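Local coordinates for F-BAR domain only protein 1 (Danio rerio, PDB 5JP2), which probably acts at an early step of clathrin-mediated endocytosis, using its C-terminal mu homology domain to bind Eps15, at residues B[81-93]-B[101-113]. Sequence-based numbering, arbitrary orientation.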
loop_
_atom_site.group_PDB
_atom_site.type_symbol
_atom_site.label_atom_id
_atom_site.label_comp_id
_atom_site.label_asym_id
_atom_site.label_seq_id
_atom_site.Cartn_x
_atom_site.Cartn_y
_atom_site.Cartn_z
ATOM N N PHE B 81 3.933 9.551 -12.502
ATOM C CA PHE B 81 2.475 9.555 -12.456
ATOM C C PHE B 81 1.890 9.103 -13.781
ATOM O O PHE B 81 2.369 9.502 -14.841
ATOM C CB PHE B 81 1.919 10.942 -12.193
ATOM C CG PHE B 81 2.352 11.541 -10.912
ATOM C CD1 PHE B 81 1.625 11.332 -9.761
ATOM C CD2 PHE B 81 3.462 12.357 -10.863
ATOM C CE1 PHE B 81 2.013 11.906 -8.572
ATOM C CE2 PHE B 81 3.857 12.934 -9.680
ATOM C CZ PHE B 81 3.130 12.712 -8.531
ATOM N N LEU B 82 0.821 8.311 -13.719
ATOM C CA LEU B 82 0.019 7.967 -14.889
ATOM C C LEU B 82 -1.438 8.310 -14.634
ATOM O O LEU B 82 -2.222 7.459 -14.201
ATOM C CB LEU B 82 0.157 6.500 -15.267
ATOM C CG LEU B 82 1.454 6.146 -15.983
ATOM C CD1 LEU B 82 1.488 4.668 -16.313
ATOM C CD2 LEU B 82 1.588 6.985 -17.237
ATOM N N PRO B 83 -1.840 9.545 -14.906
ATOM C CA PRO B 83 -3.235 9.927 -14.699
ATOM C C PRO B 83 -4.152 9.222 -15.674
ATOM O O PRO B 83 -3.746 8.774 -16.742
ATOM C CB PRO B 83 -3.234 11.434 -14.948
ATOM C CG PRO B 83 -1.804 11.826 -15.031
ATOM C CD PRO B 83 -1.061 10.645 -15.478
ATOM N N ASN B 84 -5.415 9.137 -15.299
ATOM C CA ASN B 84 -6.402 8.578 -16.205
ATOM C C ASN B 84 -6.720 9.645 -17.232
ATOM O O ASN B 84 -7.326 10.662 -16.901
ATOM C CB ASN B 84 -7.656 8.155 -15.446
ATOM C CG ASN B 84 -8.765 7.693 -16.354
ATOM O OD1 ASN B 84 -8.896 8.145 -17.476
ATOM N ND2 ASN B 84 -9.570 6.771 -15.869
ATOM N N GLN B 85 -6.360 9.397 -18.479
ATOM C CA GLN B 85 -6.484 10.420 -19.501
ATOM C C GLN B 85 -7.829 10.360 -20.190
ATOM O O GLN B 85 -8.156 11.241 -20.966
ATOM C CB GLN B 85 -5.366 10.280 -20.525
ATOM C CG GLN B 85 -4.076 10.930 -20.105
ATOM C CD GLN B 85 -3.046 10.869 -21.198
ATOM O OE1 GLN B 85 -2.713 9.791 -21.687
ATOM N NE2 GLN B 85 -2.540 12.027 -21.599
ATOM N N LYS B 86 -8.600 9.326 -19.922
ATOM C CA LYS B 86 -9.986 9.288 -20.340
ATOM C C LYS B 86 -10.798 10.357 -19.615
ATOM O O LYS B 86 -11.617 11.047 -20.226
ATOM C CB LYS B 86 -10.539 7.903 -20.034
ATOM C CG LYS B 86 -9.882 6.776 -20.782
ATOM C CD LYS B 86 -10.500 5.441 -20.381
ATOM C CE LYS B 86 -11.787 5.090 -21.102
ATOM N NZ LYS B 86 -12.390 3.859 -20.492
ATOM N N LEU B 87 -10.624 10.466 -18.297
ATOM C CA LEU B 87 -11.464 11.317 -17.473
ATOM C C LEU B 87 -10.846 12.623 -16.978
ATOM O O LEU B 87 -11.586 13.447 -16.434
ATOM C CB LEU B 87 -11.945 10.511 -16.273
ATOM C CG LEU B 87 -12.598 9.178 -16.647
ATOM C CD1 LEU B 87 -12.923 8.389 -15.445
ATOM C CD2 LEU B 87 -13.852 9.400 -17.434
ATOM N N LEU B 88 -9.555 12.884 -17.161
ATOM C CA LEU B 88 -8.960 13.996 -16.429
ATOM C C LEU B 88 -8.225 14.982 -17.316
ATOM O O LEU B 88 -7.725 14.645 -18.389
ATOM C CB LEU B 88 -7.990 13.516 -15.357
ATOM C CG LEU B 88 -8.527 12.642 -14.232
ATOM C CD1 LEU B 88 -7.350 12.098 -13.477
ATOM C CD2 LEU B 88 -9.445 13.445 -13.315
ATOM N N TYR B 89 -8.184 16.221 -16.825
ATOM C CA TYR B 89 -7.405 17.318 -17.376
ATOM C C TYR B 89 -6.317 17.718 -16.397
ATOM O O TYR B 89 -6.394 17.415 -15.210
ATOM C CB TYR B 89 -8.268 18.547 -17.647
ATOM C CG TYR B 89 -9.341 18.362 -18.680
ATOM C CD1 TYR B 89 -9.019 17.986 -19.973
ATOM C CD2 TYR B 89 -10.673 18.593 -18.378
ATOM C CE1 TYR B 89 -9.990 17.830 -20.934
ATOM C CE2 TYR B 89 -11.658 18.438 -19.339
ATOM C CZ TYR B 89 -11.303 18.056 -20.614
ATOM O OH TYR B 89 -12.260 17.894 -21.575
ATOM N N SER B 90 -5.330 18.458 -16.886
ATOM C CA SER B 90 -4.251 18.930 -16.032
ATOM C C SER B 90 -3.547 20.096 -16.704
ATOM O O SER B 90 -3.744 20.364 -17.889
ATOM C CB SER B 90 -3.237 17.832 -15.741
ATOM O OG SER B 90 -2.566 17.478 -16.931
ATOM N N ASP B 91 -2.684 20.762 -15.941
ATOM C CA ASP B 91 -1.912 21.872 -16.466
ATOM C C ASP B 91 -0.467 21.443 -16.654
ATOM O O ASP B 91 0.252 21.279 -15.658
ATOM C CB ASP B 91 -1.987 23.068 -15.526
ATOM C CG ASP B 91 -1.460 24.332 -16.158
ATOM O OD1 ASP B 91 -1.123 24.290 -17.355
ATOM O OD2 ASP B 91 -1.360 25.359 -15.460
ATOM N N PRO B 92 -0.001 21.246 -17.887
ATOM C CA PRO B 92 1.415 20.913 -18.080
ATOM C C PRO B 92 2.331 22.054 -17.709
ATOM O O PRO B 92 3.514 21.818 -17.445
ATOM C CB PRO B 92 1.500 20.587 -19.577
ATOM C CG PRO B 92 0.089 20.272 -19.985
ATOM C CD PRO B 92 -0.771 21.151 -19.136
ATOM N N SER B 93 1.812 23.274 -17.640
ATOM C CA SER B 93 2.592 24.449 -17.301
ATOM C C SER B 93 2.705 24.645 -15.798
ATOM O O SER B 93 3.233 25.668 -15.355
ATOM C CB SER B 93 1.985 25.698 -17.946
ATOM O OG SER B 93 0.618 25.840 -17.609
ATOM N N ASP B 101 -2.511 19.679 -9.748
ATOM C CA ASP B 101 -3.951 19.813 -9.863
ATOM C C ASP B 101 -4.498 19.015 -11.035
ATOM O O ASP B 101 -3.849 18.868 -12.070
ATOM C CB ASP B 101 -4.368 21.273 -10.050
ATOM C CG ASP B 101 -4.185 22.094 -8.809
ATOM O OD1 ASP B 101 -3.039 22.274 -8.372
ATOM O OD2 ASP B 101 -5.197 22.535 -8.253
ATOM N N PHE B 102 -5.714 18.520 -10.853
ATOM C CA PHE B 102 -6.435 17.796 -11.879
ATOM C C PHE B 102 -7.892 18.224 -11.876
ATOM O O PHE B 102 -8.467 18.493 -10.823
ATOM C CB PHE B 102 -6.337 16.299 -11.642
ATOM C CG PHE B 102 -4.953 15.770 -11.776
ATOM C CD1 PHE B 102 -4.466 15.379 -13.005
ATOM C CD2 PHE B 102 -4.131 15.663 -10.670
ATOM C CE1 PHE B 102 -3.189 14.898 -13.124
ATOM C CE2 PHE B 102 -2.860 15.176 -10.784
ATOM C CZ PHE B 102 -2.386 14.794 -12.010
ATOM N N TRP B 103 -8.486 18.292 -13.061
ATOM C CA TRP B 103 -9.903 18.584 -13.219
ATOM C C TRP B 103 -10.569 17.435 -13.948
ATOM O O TRP B 103 -9.991 16.855 -14.860
ATOM C CB TRP B 103 -10.137 19.882 -13.998
ATOM C CG TRP B 103 -9.474 21.048 -13.380
ATOM C CD1 TRP B 103 -10.061 22.012 -12.616
ATOM C CD2 TRP B 103 -8.088 21.382 -13.452
ATOM N NE1 TRP B 103 -9.127 22.927 -12.207
ATOM C CE2 TRP B 103 -7.906 22.563 -12.708
ATOM C CE3 TRP B 103 -6.985 20.801 -14.074
ATOM C CZ2 TRP B 103 -6.663 23.174 -12.569
ATOM C CZ3 TRP B 103 -5.752 21.409 -13.934
ATOM C CH2 TRP B 103 -5.601 22.581 -13.188
ATOM N N PHE B 104 -11.786 17.115 -13.559
ATOM C CA PHE B 104 -12.541 16.104 -14.268
ATOM C C PHE B 104 -13.142 16.673 -15.544
ATOM O O PHE B 104 -13.508 17.846 -15.616
ATOM C CB PHE B 104 -13.666 15.561 -13.400
ATOM C CG PHE B 104 -13.271 14.409 -12.559
ATOM C CD1 PHE B 104 -13.349 13.132 -13.035
ATOM C CD2 PHE B 104 -12.822 14.614 -11.276
ATOM C CE1 PHE B 104 -12.985 12.085 -12.251
ATOM C CE2 PHE B 104 -12.458 13.567 -10.501
ATOM C CZ PHE B 104 -12.544 12.306 -10.987
ATOM N N ASN B 105 -13.276 15.805 -16.539
ATOM C CA ASN B 105 -14.141 16.074 -17.670
ATOM C C ASN B 105 -15.541 15.627 -17.278
ATOM O O ASN B 105 -15.801 14.429 -17.164
ATOM C CB ASN B 105 -13.631 15.307 -18.885
ATOM C CG ASN B 105 -14.447 15.551 -20.141
ATOM O OD1 ASN B 105 -13.891 15.899 -21.175
ATOM N ND2 ASN B 105 -15.747 15.354 -20.071
ATOM N N MET B 106 -16.455 16.568 -17.099
ATOM C CA MET B 106 -17.710 16.175 -16.475
ATOM C C MET B 106 -18.599 15.414 -17.438
ATOM O O MET B 106 -19.420 14.602 -17.010
ATOM C CB MET B 106 -18.443 17.396 -15.921
ATOM C CG MET B 106 -17.684 18.173 -14.853
ATOM S SD MET B 106 -17.088 17.254 -13.428
ATOM C CE MET B 106 -18.576 16.569 -12.766
ATOM N N GLN B 107 -18.424 15.629 -18.734
ATOM C CA GLN B 107 -19.200 14.878 -19.714
ATOM C C GLN B 107 -18.731 13.428 -19.785
ATOM O O GLN B 107 -19.542 12.503 -19.764
ATOM C CB GLN B 107 -19.117 15.568 -21.079
ATOM C CG GLN B 107 -19.836 16.920 -21.141
ATOM C CD GLN B 107 -19.476 17.736 -22.376
ATOM O OE1 GLN B 107 -20.245 17.827 -23.328
ATOM N NE2 GLN B 107 -18.310 18.352 -22.348
ATOM N N ALA B 108 -17.419 13.208 -19.851
ATOM C CA ALA B 108 -16.901 11.844 -19.824
ATOM C C ALA B 108 -17.215 11.160 -18.499
ATOM O O ALA B 108 -17.661 10.013 -18.471
ATOM C CB ALA B 108 -15.397 11.845 -20.085
ATOM N N LEU B 109 -17.002 11.860 -17.385
ATOM C CA LEU B 109 -17.321 11.295 -16.076
ATOM C C LEU B 109 -18.782 10.880 -15.990
ATOM O O LEU B 109 -19.094 9.796 -15.489
ATOM C CB LEU B 109 -16.992 12.292 -14.968
ATOM C CG LEU B 109 -17.311 11.774 -13.569
ATOM C CD1 LEU B 109 -16.497 10.526 -13.285
ATOM C CD2 LEU B 109 -17.099 12.823 -12.503
ATOM N N THR B 110 -19.692 11.730 -16.469
ATOM C CA THR B 110 -21.113 11.386 -16.477
ATOM C C THR B 110 -21.371 10.105 -17.245
ATOM O O THR B 110 -22.072 9.211 -16.763
ATOM C CB THR B 110 -21.937 12.523 -17.075
ATOM O OG1 THR B 110 -21.696 13.723 -16.344
ATOM C CG2 THR B 110 -23.396 12.196 -17.028
ATOM N N LEU B 111 -20.850 10.019 -18.469
ATOM C CA LEU B 111 -21.036 8.814 -19.264
ATOM C C LEU B 111 -20.435 7.609 -18.567
ATOM O O LEU B 111 -21.003 6.512 -18.601
ATOM C CB LEU B 111 -20.409 8.990 -20.642
ATOM C CG LEU B 111 -21.141 9.961 -21.557
ATOM C CD1 LEU B 111 -20.404 10.135 -22.849
ATOM C CD2 LEU B 111 -22.525 9.438 -21.818
ATOM N N HIS B 112 -19.290 7.797 -17.917
ATOM C CA HIS B 112 -18.616 6.678 -17.274
ATOM C C HIS B 112 -19.443 6.117 -16.132
ATOM O O HIS B 112 -19.551 4.899 -15.977
ATOM C CB HIS B 112 -17.237 7.110 -16.787
ATOM C CG HIS B 112 -16.493 6.033 -16.077
ATOM N ND1 HIS B 112 -15.651 5.164 -16.726
ATOM C CD2 HIS B 112 -16.494 5.658 -14.779
ATOM C CE1 HIS B 112 -15.153 4.309 -15.857
ATOM N NE2 HIS B 112 -15.648 4.585 -14.670
ATOM N N LEU B 113 -20.023 6.987 -15.312
ATOM C CA LEU B 113 -20.851 6.497 -14.223
ATOM C C LEU B 113 -22.148 5.901 -14.740
ATOM O O LEU B 113 -22.624 4.906 -14.192
ATOM C CB LEU B 113 -21.117 7.615 -13.221
ATOM C CG LEU B 113 -19.864 8.206 -12.590
ATOM C CD1 LEU B 113 -20.192 9.473 -11.839
ATOM C CD2 LEU B 113 -19.168 7.207 -11.697
#
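Trp103 O accepts a hydrogen bond from Tyr89 N at 2.7 Å. The same oxygen also receives a CA-H...O contact from Leu88 CA. Trp103 N returns a bond to Tyr89 O at 3.1 Å, which makes Tyr89 and Trp103 a hydrogen-bonded antiparallel pair. At the end of the ladder, Asn105 N gives a nearly straight bond (172°) to Leu87 O. That bond ties the N-cap residue of helix 106-119 to the turn before strand 88-90.

Leu88 and Phe104, the adjoining non-hydrogen-bonded pair, lie side by side on one face of the sheet. Leu88 CD2 sits over the centre of the Phe104 ring, 3.8 Å from the centroid, in a CH-pi contact. Phe102 shares this face. Its CE1 meets Pro83 CG at 3.9 Å, and the two side chains cross at about a right angle. Phe70 and Leu72 of strand 69-73 also pack on this cluster.

On the other face, Tyr89 and Trp103 diverge. Both have CG anti to the carbonyl carbon (chi1 -64° and -57°), and on antiparallel strands this carries the rings in opposite directions. The Tyr89 ring runs toward Asn105 and brings CE2 to within 3.7 Å of Asn105 CB. The Trp103 CZ3 edge meets Ser90 CA in the ring plane at 3.6 Å.

Leu87 reaches the helix instead. Its CD2 touches Ala108 CB at 3.9 Å, and CD1 lies over one face of the His112 ring. Val128 of strand 125-137 touches both Leu87 and His112. Asn84 OD1 accepts from Leu87 N three residues on, an Asx motif in the turn before strand 88-90.

The arrangement is an antiparallel beta hairpin in the mu homology domain, with 88-90 as an outer strand of a four-stranded antiparallel sheet and 99-104 next to it, followed by helix 106-119 with Asn105 at its N-cap.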